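Side-chain contacts in protein B (Streptococcus agalactiae, PDB 5H6I), which is a secreted pore-forming toxin, the CAMP factor, that permeabilises membranes and also belongs to the bacterial proteins that bind the Fc part of IgG: residues A[102-107]-A[154-159]; A[124-129]-A[163-168]; A[183-188]-A[236-241]; A[191-196]-A[208-213]; A[213-218]-A[231-236]. One frame throughout, in Å; residues are numbered along the deposited sequence.

Interaction 1. Residues A[102-107]-A[154-159]; sequences LTDVIE and DVKALE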
# COMPACT_ATOMS: atom_id res chain seq x y z
N LEU A 102 7.57 8.69 9.76
CA LEU A 102 6.69 8.50 8.61
C LEU A 102 7.39 7.72 7.50
O LEU A 102 6.74 6.99 6.75
CB LEU A 102 6.21 9.85 8.08
CG LEU A 102 5.03 10.47 8.84
CD1 LEU A 102 4.77 11.88 8.36
CD2 LEU A 102 3.79 9.60 8.68
N THR A 103 8.71 7.86 7.38
CA THR A 103 9.46 7.04 6.44
C THR A 103 9.44 5.57 6.86
O THR A 103 9.35 4.67 6.02
CB THR A 103 10.90 7.54 6.32
OG1 THR A 103 10.89 8.90 5.84
CG2 THR A 103 11.70 6.68 5.35
N ASP A 104 9.51 5.32 8.17
CA ASP A 104 9.37 3.95 8.67
C ASP A 104 7.96 3.42 8.45
O ASP A 104 7.78 2.21 8.24
CB ASP A 104 9.75 3.89 10.15
CG ASP A 104 11.21 4.21 10.39
OD1 ASP A 104 12.07 3.40 10.01
OD2 ASP A 104 11.49 5.28 10.97
N VAL A 105 6.96 4.29 8.50
CA VAL A 105 5.59 3.88 8.17
C VAL A 105 5.52 3.45 6.71
O VAL A 105 5.01 2.37 6.39
CB VAL A 105 4.60 5.02 8.47
CG1 VAL A 105 3.28 4.77 7.75
CG2 VAL A 105 4.38 5.15 9.96
N ILE A 106 6.03 4.29 5.81
CA ILE A 106 6.01 3.97 4.38
C ILE A 106 6.82 2.72 4.10
O ILE A 106 6.41 1.85 3.32
CB ILE A 106 6.50 5.17 3.56
CG1 ILE A 106 5.62 6.39 3.80
CG2 ILE A 106 6.54 4.82 2.08
CD1 ILE A 106 6.17 7.68 3.23
N GLU A 107 7.99 2.59 4.73
CA GLU A 107 8.85 1.44 4.49
C GLU A 107 8.18 0.14 4.94
O GLU A 107 8.36 -0.91 4.31
CB GLU A 107 10.19 1.62 5.20
CG GLU A 107 11.31 2.10 4.30
CD GLU A 107 12.46 2.72 5.07
OE1 GLU A 107 13.09 3.66 4.54
OE2 GLU A 107 12.72 2.27 6.20
N ASP A 154 9.57 -1.53 17.34
CA ASP A 154 8.50 -2.52 17.41
C ASP A 154 8.03 -2.91 16.02
O ASP A 154 7.79 -4.09 15.74
CB ASP A 154 7.34 -1.97 18.24
CG ASP A 154 7.24 -2.61 19.61
OD1 ASP A 154 8.23 -3.25 20.04
OD2 ASP A 154 6.18 -2.48 20.25
N VAL A 155 7.89 -1.92 15.13
CA VAL A 155 7.46 -2.20 13.76
C VAL A 155 8.52 -3.01 13.03
O VAL A 155 8.21 -4.00 12.35
CB VAL A 155 7.14 -0.89 13.03
CG1 VAL A 155 7.07 -1.11 11.53
CG2 VAL A 155 5.84 -0.29 13.55
N LYS A 156 9.79 -2.62 13.16
CA LYS A 156 10.86 -3.34 12.48
C LYS A 156 10.98 -4.77 12.98
O LYS A 156 11.17 -5.70 12.19
CB LYS A 156 12.19 -2.59 12.65
CG LYS A 156 12.37 -1.42 11.71
CD LYS A 156 13.58 -0.58 12.09
CE LYS A 156 13.82 0.54 11.09
NZ LYS A 156 14.83 1.51 11.59
N ALA A 157 10.87 -4.96 14.30
CA ALA A 157 10.85 -6.31 14.84
C ALA A 157 9.61 -7.08 14.40
O ALA A 157 9.68 -8.30 14.20
CB ALA A 157 10.94 -6.27 16.37
N LEU A 158 8.48 -6.39 14.25
CA LEU A 158 7.27 -7.04 13.77
C LEU A 158 7.41 -7.46 12.31
O LEU A 158 6.82 -8.47 11.91
CB LEU A 158 6.08 -6.10 13.93
CG LEU A 158 4.68 -6.71 13.95
CD1 LEU A 158 4.56 -7.75 15.06
CD2 LEU A 158 3.64 -5.62 14.13
N GLU A 159 8.19 -6.72 11.52
CA GLU A 159 8.38 -7.07 10.12
C GLU A 159 9.08 -8.42 9.98
O GLU A 159 8.65 -9.29 9.21
CB GLU A 159 9.17 -5.98 9.40
CG GLU A 159 8.41 -4.68 9.18
CD GLU A 159 9.34 -3.52 8.88
OE1 GLU A 159 10.56 -3.65 9.13
OE2 GLU A 159 8.85 -2.48 8.41
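Asp-104 faces Lys-156 on the surface of the N-terminal five-helix bundle, where helix 93-115 runs beside helix 145-163. The Asp-104 side chain points at the other helix, and chi1 of -65° puts its carboxylate beside its own backbone N, where OD1 meets the end of Lys-156. The lysine starts off to one side, but its chain, extended beyond CG, brings the end across. Lys-156 CE lies nearest, 3.5 Å from Asp-104 OD1, and the salt bridge from Lys-156 NZ to the same OD1 is long at 3.7 Å, so the pairing probably holds loosely, through charge. Beneath it the Asp-104 carbonyl oxygen faces Val-155 CG1 at 4.7 Å. Val-105 turns away to pack on Ile-131, Leu-134 and Val-135 of helix 121-139, and Ile-106 goes to helix 35-58. Glu-107 returns to the contact on the exposed side, its OE2 5.8 Å from Lys-156 NZ, too far for a bond; any attraction is probably weak, as Glu-159 OE2, a like charge, is almost as near. Residues 102-107 belong to the region that binds the IgG constant part. Glu-159 packs on Ala-108 and Phe-111, and its OE2 ends 4.4 Å from the backbone C of Glu-107.

Interaction 2. Residues A[124-129]-A[163-168]; sequences NIDMGF and LTYPDL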
# COMPACT_ATOMS: atom_id res chain seq x y z
N ASN A 124 -0.42 -9.85 7.74
CA ASN A 124 -0.78 -8.47 7.43
C ASN A 124 -1.66 -7.86 8.52
O ASN A 124 -1.60 -6.65 8.75
CB ASN A 124 -1.49 -8.41 6.08
CG ASN A 124 -0.52 -8.36 4.91
OD1 ASN A 124 0.42 -7.57 4.91
ND2 ASN A 124 -0.74 -9.22 3.92
N ILE A 125 -2.47 -8.68 9.19
CA ILE A 125 -3.31 -8.18 10.27
C ILE A 125 -2.44 -7.70 11.43
O ILE A 125 -2.63 -6.60 11.96
CB ILE A 125 -4.31 -9.26 10.72
CG1 ILE A 125 -5.48 -9.35 9.74
CG2 ILE A 125 -4.83 -8.96 12.12
CD1 ILE A 125 -6.53 -10.36 10.14
N ASP A 126 -1.48 -8.53 11.85
CA ASP A 126 -0.62 -8.16 12.96
C ASP A 126 0.27 -6.97 12.61
O ASP A 126 0.51 -6.10 13.45
CB ASP A 126 0.23 -9.35 13.40
CG ASP A 126 -0.60 -10.44 14.06
OD1 ASP A 126 -1.78 -10.18 14.39
OD2 ASP A 126 -0.08 -11.56 14.24
N MET A 127 0.77 -6.92 11.37
CA MET A 127 1.67 -5.85 10.98
C MET A 127 0.91 -4.53 10.77
O MET A 127 1.42 -3.47 11.13
CB MET A 127 2.43 -6.23 9.71
CG MET A 127 3.88 -5.79 9.72
SD MET A 127 4.10 -4.21 8.89
CE MET A 127 3.86 -4.72 7.19
N GLY A 128 -0.29 -4.59 10.19
CA GLY A 128 -1.11 -3.40 10.10
C GLY A 128 -1.47 -2.84 11.46
O GLY A 128 -1.66 -1.63 11.61
N PHE A 129 -1.57 -3.71 12.47
CA PHE A 129 -1.79 -3.26 13.84
C PHE A 129 -0.58 -2.51 14.37
O PHE A 129 -0.72 -1.54 15.12
CB PHE A 129 -2.13 -4.45 14.73
CG PHE A 129 -2.70 -4.07 16.06
CD1 PHE A 129 -3.95 -3.49 16.16
CD2 PHE A 129 -1.99 -4.32 17.23
CE1 PHE A 129 -4.48 -3.15 17.38
CE2 PHE A 129 -2.52 -3.98 18.46
CZ PHE A 129 -3.77 -3.39 18.54
N LEU A 163 7.51 -12.55 8.85
CA LEU A 163 8.13 -13.30 7.77
C LEU A 163 8.12 -14.80 8.06
O LEU A 163 8.06 -15.61 7.13
CB LEU A 163 9.56 -12.82 7.53
CG LEU A 163 9.73 -11.56 6.67
CD1 LEU A 163 11.20 -11.18 6.59
CD2 LEU A 163 9.15 -11.77 5.28
N THR A 164 8.19 -15.18 9.33
CA THR A 164 8.17 -16.58 9.73
C THR A 164 6.76 -17.16 9.80
O THR A 164 6.61 -18.32 10.18
CB THR A 164 8.87 -16.75 11.08
OG1 THR A 164 8.04 -16.22 12.12
CG2 THR A 164 10.21 -16.03 11.09
N TYR A 165 5.74 -16.38 9.45
CA TYR A 165 4.38 -16.88 9.44
C TYR A 165 4.20 -17.86 8.27
O TYR A 165 4.92 -17.79 7.27
CB TYR A 165 3.38 -15.73 9.32
CG TYR A 165 3.15 -14.97 10.61
CD1 TYR A 165 4.11 -14.94 11.62
CD2 TYR A 165 1.96 -14.28 10.83
CE1 TYR A 165 3.89 -14.24 12.79
CE2 TYR A 165 1.74 -13.58 12.00
CZ TYR A 165 2.70 -13.56 12.98
OH TYR A 165 2.49 -12.87 14.14
N PRO A 166 3.25 -18.78 8.37
CA PRO A 166 3.07 -19.77 7.30
C PRO A 166 2.50 -19.14 6.04
O PRO A 166 1.73 -18.18 6.08
CB PRO A 166 2.08 -20.78 7.90
CG PRO A 166 2.00 -20.46 9.36
CD PRO A 166 2.31 -19.01 9.49
N ASP A 167 2.90 -19.69 4.90
CA ASP A 167 2.35 -19.29 3.62
C ASP A 167 0.99 -19.95 3.40
O ASP A 167 0.63 -20.93 4.05
CB ASP A 167 3.29 -19.67 2.47
CG ASP A 167 4.57 -18.85 2.47
OD1 ASP A 167 4.52 -17.68 2.90
OD2 ASP A 167 5.61 -19.38 2.03
N LEU A 168 0.22 -19.37 2.48
CA LEU A 168 -1.07 -19.94 2.12
C LEU A 168 -0.88 -21.17 1.24
O LEU A 168 -0.07 -21.17 0.31
CB LEU A 168 -1.93 -18.90 1.38
CG LEU A 168 -2.55 -17.78 2.21
CD1 LEU A 168 -2.95 -16.62 1.32
CD2 LEU A 168 -3.75 -18.30 3.00
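Tyr-165 and Asp-126 make this contact through one hydrogen bond, from Tyr-165 OH to Asp-126 OD2 at 2.9 Å. It joins helix 121-139 to the start of the loop that leads from the N-terminal five-helix bundle to helix 179-196. The carboxylate oxygen lies at the edge of the phenol ring and in its plane, whereas the carboxylate itself stands at 90° to the ring. OD2 receives the hydroxyl on its anti lone pair, the one directed away from OD1. That leaves OD1 to a second donor, Gln-122 NE2, one turn earlier on the same helix.

Van der Waals contact adds little between the two segments: Tyr-165 CE2 comes to 3.5 Å from Asp-126 OD2. The Tyr-165 side chain also touches Gln-122 and Ala-123, so the helix supports it beyond its hydroxyl.

Hydrogen bonds to the loop backbone hold the segment that carries the tyrosine: the Lys-119 side chain, through NZ, bonds to the carbonyl oxygens of Leu-163 and Tyr-165, while Pro-166 and Leu-168 pair through their backbones with Val-120 and Asn-118. With a separate donor at each oxygen, the Asp-126 carboxylate is restrained in its rotation and is probably ionised, with the phenol as a neutral donor.

Interaction 3. Residues A[183-188]-A[236-241]; sequences DKEIWN and TLQAAL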
# COMPACT_ATOMS: atom_id res chain seq x y z
N ASP A 183 -5.76 -8.31 -9.73
CA ASP A 183 -6.20 -6.94 -9.93
C ASP A 183 -5.24 -6.19 -10.85
O ASP A 183 -5.68 -5.46 -11.75
CB ASP A 183 -6.31 -6.22 -8.58
CG ASP A 183 -7.11 -4.94 -8.67
OD1 ASP A 183 -6.61 -3.96 -9.28
OD2 ASP A 183 -8.23 -4.90 -8.13
N LYS A 184 -3.94 -6.36 -10.65
CA LYS A 184 -2.96 -5.72 -11.53
C LYS A 184 -3.00 -6.33 -12.93
O LYS A 184 -2.73 -5.62 -13.91
CB LYS A 184 -1.56 -5.84 -10.94
CG LYS A 184 -0.76 -4.55 -10.99
CD LYS A 184 -1.43 -3.44 -10.20
CE LYS A 184 -0.52 -2.24 -10.05
NZ LYS A 184 -0.13 -1.66 -11.37
N GLU A 185 -3.33 -7.62 -13.04
CA GLU A 185 -3.41 -8.24 -14.36
C GLU A 185 -4.63 -7.77 -15.13
O GLU A 185 -4.59 -7.69 -16.36
CB GLU A 185 -3.42 -9.76 -14.22
CG GLU A 185 -3.10 -10.51 -15.50
CD GLU A 185 -1.72 -10.17 -16.05
OE1 GLU A 185 -0.80 -9.95 -15.23
OE2 GLU A 185 -1.57 -10.11 -17.28
N ILE A 186 -5.72 -7.45 -14.43
CA ILE A 186 -6.91 -6.94 -15.10
C ILE A 186 -6.63 -5.57 -15.70
O ILE A 186 -7.00 -5.29 -16.85
CB ILE A 186 -8.10 -6.89 -14.12
CG1 ILE A 186 -8.58 -8.30 -13.80
CG2 ILE A 186 -9.23 -6.04 -14.68
CD1 ILE A 186 -9.67 -8.36 -12.76
N TRP A 187 -5.96 -4.69 -14.95
CA TRP A 187 -5.65 -3.36 -15.46
C TRP A 187 -4.54 -3.41 -16.51
O TRP A 187 -4.47 -2.53 -17.38
CB TRP A 187 -5.26 -2.43 -14.32
CG TRP A 187 -6.41 -2.10 -13.42
CD1 TRP A 187 -6.59 -2.52 -12.13
CD2 TRP A 187 -7.54 -1.28 -13.74
NE1 TRP A 187 -7.77 -2.01 -11.63
CE2 TRP A 187 -8.36 -1.24 -12.60
CE3 TRP A 187 -7.93 -0.56 -14.88
CZ2 TRP A 187 -9.56 -0.52 -12.56
CZ3 TRP A 187 -9.11 0.15 -14.84
CH2 TRP A 187 -9.91 0.17 -13.69
N ASN A 188 -3.67 -4.42 -16.45
CA ASN A 188 -2.66 -4.58 -17.49
C ASN A 188 -3.29 -5.05 -18.80
O ASN A 188 -2.86 -4.65 -19.88
CB ASN A 188 -1.58 -5.55 -17.03
CG ASN A 188 -0.55 -4.90 -16.13
OD1 ASN A 188 -0.28 -3.70 -16.24
ND2 ASN A 188 0.02 -5.68 -15.22
N THR A 236 -5.68 -17.67 -17.47
CA THR A 236 -6.80 -17.66 -18.41
C THR A 236 -6.98 -16.28 -19.04
O THR A 236 -7.19 -16.17 -20.25
CB THR A 236 -8.09 -18.09 -17.70
OG1 THR A 236 -7.92 -19.41 -17.17
CG2 THR A 236 -9.26 -18.08 -18.67
N LEU A 237 -6.89 -15.23 -18.23
CA LEU A 237 -7.00 -13.88 -18.77
C LEU A 237 -5.80 -13.54 -19.65
O LEU A 237 -5.95 -12.88 -20.69
CB LEU A 237 -7.14 -12.86 -17.63
CG LEU A 237 -7.32 -11.40 -18.06
CD1 LEU A 237 -8.60 -11.23 -18.87
CD2 LEU A 237 -7.32 -10.48 -16.86
N GLN A 238 -4.61 -13.99 -19.26
CA GLN A 238 -3.44 -13.79 -20.11
C GLN A 238 -3.57 -14.54 -21.42
O GLN A 238 -3.14 -14.06 -22.48
CB GLN A 238 -2.17 -14.23 -19.37
CG GLN A 238 -1.61 -13.18 -18.43
CD GLN A 238 -0.35 -13.64 -17.73
OE1 GLN A 238 -0.18 -14.83 -17.45
NE2 GLN A 238 0.54 -12.71 -17.43
N ALA A 239 -4.17 -15.74 -21.38
CA ALA A 239 -4.42 -16.48 -22.61
C ALA A 239 -5.48 -15.80 -23.47
O ALA A 239 -5.42 -15.88 -24.70
CB ALA A 239 -4.84 -17.92 -22.29
N ALA A 240 -6.45 -15.14 -22.84
CA ALA A 240 -7.46 -14.42 -23.61
C ALA A 240 -6.89 -13.16 -24.25
O ALA A 240 -7.40 -12.72 -25.29
CB ALA A 240 -8.65 -14.07 -22.71
N LEU A 241 -5.86 -12.57 -23.65
CA LEU A 241 -5.22 -11.41 -24.26
C LEU A 241 -4.40 -11.82 -25.48
O LEU A 241 -4.46 -11.16 -26.52
CB LEU A 241 -4.34 -10.70 -23.24
CG LEU A 241 -3.57 -9.48 -23.76
CD1 LEU A 241 -4.53 -8.45 -24.34
CD2 LEU A 241 -2.72 -8.87 -22.66
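Glu-185 reaches from helix 179-196 over Leu-237 to Gln-238 of helix 227-245. From CB the chain goes to CG anti to the backbone N (chi1 -163°), which directs it at the facing helix, and there Glu-185 CG lies 4.4 Å from Leu-237 CD2. A bend at chi2 then turns the carboxylate aside from the leucine and toward the glutamine. Glu-185 CD comes to 3.7 Å from Gln-238 NE2. At the tip Glu-185 OE2 meets the Gln-238 side chain twice: CG touches it at 3.3 Å, and NE2 gives it a weak hydrogen bond of 3.4 Å, well off straight with an N-H...O angle of 135°. Glu-185 OE1 has Gln-238 NE2 only at 3.8 Å, and the carboxylate and amide planes are steeply inclined to each other. These two helices are the first and last of the C-terminal three-helix bundle, and being separated by one antiparallel helix they run nearly parallel, their local axes 10.5 Å apart at 10°. Below the polar pair, Leu-237 CD2 sits 4.0 Å from Ile-186 CG1, the two side chains meeting at about a right angle. Ile-186 starts off away from helix 227-245 and also packs on Val-217 and Gln-220 of helix 203-220, while Leu-237 touches Ile-213 of that same helix.

Interaction 4. Residues A[191-196]-A[208-213]; sequences FTRDKK and TLNKAI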
# COMPACT_ATOMS: atom_id res chain seq x y z
N PHE A 191 -5.09 -2.02 -20.31
CA PHE A 191 -4.20 -1.06 -20.96
C PHE A 191 -3.79 -1.54 -22.35
O PHE A 191 -3.83 -0.78 -23.32
CB PHE A 191 -2.97 -0.82 -20.07
CG PHE A 191 -1.87 -0.06 -20.75
CD1 PHE A 191 -2.01 1.29 -21.03
CD2 PHE A 191 -0.69 -0.69 -21.09
CE1 PHE A 191 -0.99 1.99 -21.65
CE2 PHE A 191 0.33 0.00 -21.71
CZ PHE A 191 0.18 1.35 -21.99
N THR A 192 -3.39 -2.82 -22.46
CA THR A 192 -3.00 -3.36 -23.75
C THR A 192 -4.18 -3.50 -24.69
O THR A 192 -4.02 -3.44 -25.92
CB THR A 192 -2.30 -4.71 -23.56
OG1 THR A 192 -1.36 -4.62 -22.48
CG2 THR A 192 -1.57 -5.13 -24.83
N ARG A 193 -5.39 -3.68 -24.15
CA ARG A 193 -6.58 -3.80 -24.99
C ARG A 193 -6.87 -2.48 -25.71
O ARG A 193 -7.11 -2.47 -26.92
CB ARG A 193 -7.77 -4.23 -24.15
CG ARG A 193 -9.10 -4.20 -24.88
CD ARG A 193 -10.25 -3.99 -23.90
NE ARG A 193 -10.13 -2.73 -23.18
CZ ARG A 193 -10.84 -2.42 -22.10
NH1 ARG A 193 -11.72 -3.28 -21.62
NH2 ARG A 193 -10.66 -1.25 -21.51
N ASP A 194 -6.85 -1.37 -24.97
CA ASP A 194 -7.14 -0.07 -25.56
C ASP A 194 -6.02 0.44 -26.46
O ASP A 194 -6.24 1.40 -27.20
CB ASP A 194 -7.43 0.95 -24.46
CG ASP A 194 -8.65 0.59 -23.64
OD1 ASP A 194 -9.55 -0.09 -24.17
OD2 ASP A 194 -8.70 0.98 -22.45
N LYS A 195 -4.84 -0.18 -26.41
CA LYS A 195 -3.71 0.24 -27.24
C LYS A 195 -3.45 -0.69 -28.41
O LYS A 195 -2.97 -0.22 -29.45
CB LYS A 195 -2.44 0.34 -26.39
CG LYS A 195 -2.00 1.77 -26.09
CD LYS A 195 -2.81 2.38 -24.97
CE LYS A 195 -2.59 3.89 -24.89
NZ LYS A 195 -1.17 4.23 -24.62
N LYS A 196 -3.74 -1.98 -28.28
CA LYS A 196 -3.42 -2.96 -29.30
C LYS A 196 -4.63 -3.69 -29.88
O LYS A 196 -4.47 -4.44 -30.84
CB LYS A 196 -2.44 -4.00 -28.75
CG LYS A 196 -0.99 -3.79 -29.16
CD LYS A 196 -0.32 -2.73 -28.31
CE LYS A 196 1.11 -2.47 -28.78
NZ LYS A 196 1.93 -3.71 -28.77
N THR A 208 -14.89 -10.43 -27.16
CA THR A 208 -14.51 -11.67 -26.47
C THR A 208 -13.46 -11.40 -25.40
O THR A 208 -13.49 -12.04 -24.33
CB THR A 208 -13.99 -12.69 -27.48
OG1 THR A 208 -12.93 -12.12 -28.26
CG2 THR A 208 -15.11 -13.15 -28.40
N LEU A 209 -12.53 -10.48 -25.65
CA LEU A 209 -11.54 -10.14 -24.63
C LEU A 209 -12.19 -9.43 -23.45
O LEU A 209 -11.81 -9.67 -22.30
CB LEU A 209 -10.44 -9.27 -25.24
CG LEU A 209 -9.38 -8.74 -24.27
CD1 LEU A 209 -8.75 -9.87 -23.47
CD2 LEU A 209 -8.31 -7.95 -25.02
N ASN A 210 -13.17 -8.57 -23.71
CA ASN A 210 -13.89 -7.90 -22.63
C ASN A 210 -14.72 -8.88 -21.81
O ASN A 210 -15.01 -8.59 -20.65
CB ASN A 210 -14.78 -6.80 -23.20
CG ASN A 210 -14.21 -5.42 -22.97
OD1 ASN A 210 -13.00 -5.24 -22.87
ND2 ASN A 210 -15.09 -4.42 -22.89
N LYS A 211 -15.09 -10.03 -22.38
CA LYS A 211 -15.80 -11.04 -21.60
C LYS A 211 -14.87 -11.69 -20.58
O LYS A 211 -15.28 -11.97 -19.45
CB LYS A 211 -16.40 -12.10 -22.53
CG LYS A 211 -17.61 -11.63 -23.33
CD LYS A 211 -17.99 -12.64 -24.39
CE LYS A 211 -19.13 -12.13 -25.26
NZ LYS A 211 -19.41 -13.06 -26.40
N ALA A 212 -13.62 -11.93 -20.97
CA ALA A 212 -12.67 -12.55 -20.04
C ALA A 212 -12.23 -11.57 -18.96
O ALA A 212 -11.96 -11.99 -17.82
CB ALA A 212 -11.46 -13.07 -20.80
N ILE A 213 -12.15 -10.28 -19.28
CA ILE A 213 -11.84 -9.28 -18.26
C ILE A 213 -12.95 -9.21 -17.23
O ILE A 213 -12.71 -9.23 -16.02
CB ILE A 213 -11.57 -7.92 -18.91
CG1 ILE A 213 -10.34 -7.99 -19.82
CG2 ILE A 213 -11.38 -6.85 -17.84
CD1 ILE A 213 -10.10 -6.72 -20.61
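Arg-193 spans the contact between helix 179-196 and helix 203-220, its aliphatic part packed inward and its guanidinium carried to the outer side of the helix pair. The two helices form the first antiparallel hairpin of the C-terminal three-helix bundle, their local axes 11.5 Å apart at 170°. On the tight side Leu-209 CD2 presses on the arginine stem, 3.8 Å from Arg-193 CG, and Leu-209 itself lies against Thr-189 and Ala-244. Ile-213 CD1 comes to 3.9 Å from Arg-193 NH1, bringing a methyl against the guanidinium.

The outer side is polar, held by directed bonds and with a sulfate ion, probably from the crystallisation liquor, about 3 Å from the arginine side chain. A bend at chi3 (60°) swings the guanidinium to Asn-210, and Arg-193 NH1 donates to Asn-210 OD1 over 2.7 Å, the oxygen at the group's edge, somewhat out of its plane. Asn-210 OD1 also lies 3.2 Å from Arg-193 CD. Asp-194 is gripped side-on: Arg-193 NE bonds to Asp-194 OD1 at 2.9 Å, and Arg-193 NH2 reaches Asp-194 OD2 at 3.1 Å, nearly straight. Asn-210 and Asp-194 together fix the guanidinium's rotation; the Asp-194 carboxylate probably balances much of its charge, while the sulfate suggests that the group can still attract an anion.

Interaction 5. Residues A[213-218]-A[231-236]; sequences ITHAVG and DQEIVT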
# COMPACT_ATOMS: atom_id res chain seq x y z
N ILE A 213 -12.15 -10.28 -19.28
CA ILE A 213 -11.84 -9.28 -18.26
C ILE A 213 -12.95 -9.21 -17.23
O ILE A 213 -12.71 -9.23 -16.02
CB ILE A 213 -11.57 -7.92 -18.91
CG1 ILE A 213 -10.34 -7.99 -19.82
CG2 ILE A 213 -11.38 -6.85 -17.84
CD1 ILE A 213 -10.10 -6.72 -20.61
N THR A 214 -14.20 -9.12 -17.70
CA THR A 214 -15.34 -9.12 -16.79
C THR A 214 -15.42 -10.41 -15.98
O THR A 214 -15.80 -10.39 -14.81
CB THR A 214 -16.64 -8.89 -17.57
OG1 THR A 214 -16.58 -7.63 -18.24
CG2 THR A 214 -17.84 -8.90 -16.64
N HIS A 215 -15.05 -11.54 -16.60
CA HIS A 215 -15.06 -12.81 -15.87
C HIS A 215 -13.99 -12.84 -14.79
O HIS A 215 -14.22 -13.37 -13.70
CB HIS A 215 -14.87 -13.97 -16.85
CG HIS A 215 -14.72 -15.30 -16.18
ND1 HIS A 215 -13.49 -15.84 -15.86
CD2 HIS A 215 -15.64 -16.20 -15.77
CE1 HIS A 215 -13.66 -17.01 -15.28
NE2 HIS A 215 -14.96 -17.26 -15.21
N ALA A 216 -12.81 -12.27 -15.07
CA ALA A 216 -11.77 -12.21 -14.06
C ALA A 216 -12.18 -11.32 -12.89
O ALA A 216 -11.78 -11.58 -11.75
CB ALA A 216 -10.46 -11.71 -14.68
N VAL A 217 -12.96 -10.27 -13.16
CA VAL A 217 -13.47 -9.43 -12.08
C VAL A 217 -14.41 -10.23 -11.18
O VAL A 217 -14.44 -10.02 -9.96
CB VAL A 217 -14.17 -8.18 -12.66
CG1 VAL A 217 -14.78 -7.34 -11.56
CG2 VAL A 217 -13.18 -7.36 -13.47
N GLY A 218 -15.18 -11.15 -11.77
CA GLY A 218 -16.03 -12.00 -10.96
C GLY A 218 -15.25 -12.92 -10.04
O GLY A 218 -15.66 -13.18 -8.90
N ASP A 231 -4.66 -18.07 -9.43
CA ASP A 231 -3.53 -18.27 -10.34
C ASP A 231 -4.01 -18.67 -11.73
O ASP A 231 -3.50 -18.17 -12.74
CB ASP A 231 -2.58 -19.32 -9.78
CG ASP A 231 -1.47 -18.71 -8.94
OD1 ASP A 231 -1.11 -17.54 -9.18
OD2 ASP A 231 -0.96 -19.40 -8.03
N GLN A 232 -4.99 -19.58 -11.80
CA GLN A 232 -5.50 -20.01 -13.10
C GLN A 232 -6.25 -18.89 -13.81
O GLN A 232 -6.19 -18.77 -15.04
CB GLN A 232 -6.40 -21.24 -12.94
CG GLN A 232 -5.87 -22.28 -11.97
CD GLN A 232 -6.81 -23.45 -11.80
OE1 GLN A 232 -6.64 -24.49 -12.44
NE2 GLN A 232 -7.82 -23.29 -10.94
N GLU A 233 -6.97 -18.05 -13.05
CA GLU A 233 -7.66 -16.93 -13.66
C GLU A 233 -6.68 -15.93 -14.27
O GLU A 233 -6.99 -15.31 -15.29
CB GLU A 233 -8.55 -16.23 -12.62
CG GLU A 233 -9.53 -15.24 -13.22
CD GLU A 233 -10.49 -15.88 -14.20
OE1 GLU A 233 -10.90 -17.04 -13.96
OE2 GLU A 233 -10.84 -15.23 -15.21
N ILE A 234 -5.51 -15.77 -13.66
CA ILE A 234 -4.49 -14.90 -14.24
C ILE A 234 -3.99 -15.46 -15.56
O ILE A 234 -3.79 -14.73 -16.53
CB ILE A 234 -3.34 -14.69 -13.23
CG1 ILE A 234 -3.80 -13.81 -12.06
CG2 ILE A 234 -2.12 -14.08 -13.92
CD1 ILE A 234 -2.71 -13.53 -11.04
N VAL A 235 -3.80 -16.78 -15.62
CA VAL A 235 -3.33 -17.42 -16.85
C VAL A 235 -4.44 -17.44 -17.90
O VAL A 235 -4.18 -17.24 -19.10
CB VAL A 235 -2.81 -18.83 -16.54
CG1 VAL A 235 -2.96 -19.75 -17.75
CG2 VAL A 235 -1.35 -18.78 -16.09
N THR A 236 -5.68 -17.67 -17.47
CA THR A 236 -6.80 -17.66 -18.41
C THR A 236 -6.98 -16.28 -19.04
O THR A 236 -7.19 -16.17 -20.25
CB THR A 236 -8.09 -18.09 -17.70
OG1 THR A 236 -7.92 -19.41 -17.17
CG2 THR A 236 -9.26 -18.08 -18.67
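His-215 and Glu-233 are joined by a His-carboxylate hydrogen bond, His-215 ND1 donating to Glu-233 OE2 at 2.8 Å with an N-H...O angle of 139°. Having CG anti to the backbone N (chi1 174°) swings the imidazole edge toward helix 227-245. OE2 is met on its syn side yet out of the carboxylate plane, and the two flat groups are turned 49° apart. The other oxygen lies beside the next ring atom, near the ring edge, Glu-233 OE1 being 3.1 Å from His-215 CE1. A negative carboxylate so close would probably favour the protonated imidazole. A sulfate ion also touches the contact.

Van der Waals packing involves Ala-216. Its CB lies 3.6 Å from Glu-233 OE2 and 3.9 Å from Glu-233 CG, and the small side chain is consistent with the close approach of the backbones, with 6.3 Å between the CA atoms of Ala-216 and Glu-233. The bend at chi2 lays the glutamate along Ala-216, whose CA is 3.4 Å from Glu-233 OE2, while its tip reaches the histidine.

Within helix 227-245, Thr-236 OG1 bonds back to the Gln-232 carbonyl oxygen at 2.8 Å. This is the second antiparallel hairpin of the C-terminal three-helix bundle, and helix 179-196 lies against both members: Leu-182 touches Ala-216, Ile-186 touches Val-217 and Lys-181 touches Ile-234.

How the interactions relate
The five contacts fall into two helical bundles. Interactions 1 and 2 belong to the N-terminal one, their centres 14 Å apart, and meet where Leu-158 CD2 packs 3.2 Å from Asp-126 O. Interactions 3, 4 and 5 together cover the three helix pairs of the C-terminal bundle: interaction 3 lies 8 Å from interaction 4 and 7 Å from interaction 5, centre to centre. They are linked by Ile-213, common to interactions 4 and 5, and by Ala-212, whose CB meets Ala-240 CB at 3.5 Å. Between the bundles, interactions 2 and 5 come nearest, about 9 Å between closest atoms, whereas the centres of interactions 1 and 4 are 39 Å apart. Each of interactions 4 and 5 has a sulfate ion in contact.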